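Local coordinates for protein SPI-1 type 3 secretion system secretin (Salmonella enterica subsp. enterica serovar Typhimurium, PDB 4G08) that forms a ring-shaped multimer with an apparent central pore in the outer membrane, part of the type III secretion injectisome that injects effector proteins into host cells, at residues 60-65 against 71-76. Numbering follows the deposited sequence.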
loop_
_atom_site.group_PDB
_atom_site.type_symbol
_atom_site.label_atom_id
_atom_site.label_comp_id
_atom_site.label_asym_id
_atom_site.label_seq_id
_atom_site.Cartn_x
_atom_site.Cartn_y
_atom_site.Cartn_z
ATOM N N ALA A 60 13.866 1.480 1.122
ATOM C CA ALA A 60 14.208 1.477 2.534
ATOM C C ALA A 60 13.843 2.802 3.186
ATOM O O ALA A 60 13.374 2.838 4.323
ATOM C CB ALA A 60 15.680 1.196 2.711
ATOM N N LEU A 61 14.082 3.893 2.470
ATOM C CA LEU A 61 13.743 5.217 2.970
ATOM C C LEU A 61 12.244 5.369 3.152
ATOM O O LEU A 61 11.781 5.941 4.136
ATOM C CB LEU A 61 14.243 6.283 2.009
ATOM C CG LEU A 61 14.093 7.690 2.568
ATOM C CD1 LEU A 61 14.752 7.784 3.929
ATOM C CD2 LEU A 61 14.688 8.700 1.611
ATOM N N LEU A 62 11.488 4.899 2.171
ATOM C CA LEU A 62 10.042 4.945 2.256
ATOM C C LEU A 62 9.537 4.215 3.483
ATOM O O LEU A 62 8.583 4.655 4.125
ATOM C CB LEU A 62 9.430 4.325 1.015
ATOM C CG LEU A 62 9.230 5.310 -0.122
ATOM C CD1 LEU A 62 8.918 4.548 -1.385
ATOM C CD2 LEU A 62 8.099 6.261 0.203
ATOM N N GLU A 63 10.109 3.052 3.761
ATOM C CA GLU A 63 9.681 2.293 4.921
ATOM C C GLU A 63 9.990 3.045 6.200
ATOM O O GLU A 63 9.160 3.115 7.099
ATOM C CB GLU A 63 10.342 0.923 4.950
ATOM C CG GLU A 63 9.923 0.035 3.800
ATOM C CD GLU A 63 9.015 -1.100 4.235
ATOM O OE1 GLU A 63 8.460 -1.785 3.349
ATOM O OE2 GLU A 63 8.895 -1.343 5.457
ATOM N N LYS A 64 11.178 3.630 6.282
ATOM C CA LYS A 64 11.561 4.331 7.491
ATOM C C LYS A 64 10.730 5.593 7.695
ATOM O O LYS A 64 10.234 5.854 8.794
ATOM C CB LYS A 64 13.034 4.691 7.443
ATOM C CG LYS A 64 13.566 5.096 8.796
ATOM C CD LYS A 64 15.068 5.222 8.775
ATOM C CE LYS A 64 15.451 6.667 8.552
ATOM N NZ LYS A 64 16.884 6.906 8.851
ATOM N N LEU A 65 10.569 6.378 6.638
ATOM C CA LEU A 65 9.795 7.608 6.749
ATOM C C LEU A 65 8.333 7.314 7.044
ATOM O O LEU A 65 7.644 8.123 7.660
ATOM C CB LEU A 65 9.904 8.446 5.479
ATOM C CG LEU A 65 11.286 9.034 5.229
ATOM C CD1 LEU A 65 11.300 9.870 3.964
ATOM C CD2 LEU A 65 11.758 9.848 6.421
ATOM N N LEU A 71 2.980 7.509 7.651
ATOM C CA LEU A 71 2.566 7.329 6.265
ATOM C C LEU A 71 2.256 5.862 5.985
ATOM O O LEU A 71 2.795 4.958 6.634
ATOM C CB LEU A 71 3.678 7.783 5.315
ATOM C CG LEU A 71 4.270 9.174 5.512
ATOM C CD1 LEU A 71 5.346 9.447 4.475
ATOM C CD2 LEU A 71 3.175 10.214 5.428
ATOM N N ILE A 72 1.554 5.631 4.885
ATOM C CA ILE A 72 1.451 4.304 4.316
ATOM C C ILE A 72 1.633 4.407 2.808
ATOM O O ILE A 72 1.335 5.440 2.214
ATOM C CB ILE A 72 0.079 3.684 4.637
ATOM C CG1 ILE A 72 -1.040 4.595 4.133
ATOM C CG2 ILE A 72 -0.075 3.517 6.137
ATOM C CD1 ILE A 72 -2.439 4.142 4.503
ATOM N N TRP A 73 2.255 3.396 2.219
ATOM C CA TRP A 73 2.595 3.453 0.806
ATOM C C TRP A 73 2.426 2.116 0.114
ATOM O O TRP A 73 2.361 1.069 0.755
ATOM C CB TRP A 73 4.017 3.959 0.613
ATOM C CG TRP A 73 5.034 3.030 1.101
ATOM C CD1 TRP A 73 5.354 2.778 2.394
ATOM C CD2 TRP A 73 5.906 2.231 0.303
ATOM N NE1 TRP A 73 6.353 1.846 2.459
ATOM C CE2 TRP A 73 6.734 1.518 1.186
ATOM C CE3 TRP A 73 6.086 2.073 -1.072
ATOM C CZ2 TRP A 73 7.740 0.670 0.740
ATOM C CZ3 TRP A 73 7.059 1.200 -1.514
ATOM C CH2 TRP A 73 7.882 0.519 -0.612
ATOM N N TYR A 74 2.274 2.188 -1.202
ATOM C CA TYR A 74 2.075 1.016 -2.030
ATOM C C TYR A 74 2.750 1.246 -3.376
ATOM O O TYR A 74 2.662 2.331 -3.940
ATOM C CB TYR A 74 0.578 0.782 -2.228
ATOM C CG TYR A 74 0.249 -0.475 -2.980
ATOM C CD1 TYR A 74 0.684 -1.709 -2.527
ATOM C CD2 TYR A 74 -0.426 -0.422 -4.186
ATOM C CE1 TYR A 74 0.381 -2.863 -3.212
ATOM C CE2 TYR A 74 -0.712 -1.569 -4.893
ATOM C CZ TYR A 74 -0.270 -2.780 -4.423
ATOM O OH TYR A 74 -0.472 -3.915 -5.174
ATOM N N PHE A 75 3.482 0.247 -3.848
ATOM C CA PHE A 75 3.990 0.239 -5.216
ATOM C C PHE A 75 3.198 -0.790 -5.998
ATOM O O PHE A 75 3.147 -1.954 -5.601
ATOM C CB PHE A 75 5.468 -0.154 -5.212
ATOM C CG PHE A 75 6.038 -0.388 -6.579
ATOM C CD1 PHE A 75 6.072 0.627 -7.512
ATOM C CD2 PHE A 75 6.651 -1.588 -6.880
ATOM C CE1 PHE A 75 6.627 0.417 -8.756
ATOM C CE2 PHE A 75 7.206 -1.806 -8.120
ATOM C CZ PHE A 75 7.192 -0.802 -9.061
ATOM N N ASP A 76 2.499 -0.357 -7.043
ATOM C CA ASP A 76 1.585 -1.255 -7.752
ATOM C C ASP A 76 2.230 -1.851 -8.998
ATOM O O ASP A 76 1.584 -2.563 -9.772
ATOM C CB ASP A 76 0.278 -0.549 -8.116
ATOM C CG ASP A 76 0.450 0.463 -9.218
ATOM O OD1 ASP A 76 1.602 0.675 -9.655
ATOM O OD2 ASP A 76 -0.564 1.054 -9.643
#
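Leu62 lies against the indole of Trp73 where, in the secretin N0 domain of this periplasmic fragment, helix 58-69 packs on strand 71-75, the strand that follows it and an outer strand of a three-stranded mixed sheet. The two short segments run roughly antiparallel, 149° between their directions, with their axes 8.4 Å apart at closest approach. From CB outward, Leu62 follows one face of the indole: CB sits over the middle of the ring system, 3.9 Å from Trp73 CE2, and CD1 reaches the benzo ring, 3.8 Å from Trp73 CE3. This methyl makes a CH-pi contact, 4.0 Å from the centroid of the six-membered ring and 19° off its normal. A chi1 of 68°, with Trp73 CG between its backbone N and carbonyl carbon, turns that face to Leu62 and puts NE1 4.0 Å from Leu62 O, a contact and not a hydrogen bond. Leu62 also touches Phe27 of helix 23-30 and Ile82 of strand 80-84, so it sits among two helices and the sheet. Glu63, bent at chi2, crosses Trp73 at about a right angle and meets its CZ2, with CG at 3.8 Å and OE1 at 3.7 Å; the carboxylate plane is nearly perpendicular to the ring. Glu63 OE1 accepts a hydrogen bond from Asn116 ND2, tying the helix to the C-terminal half of the chain. Near the helix-strand turn the contact is looser and apolar side chain meets backbone: Leu71 CG lies 4.1 Å from Leu65 O.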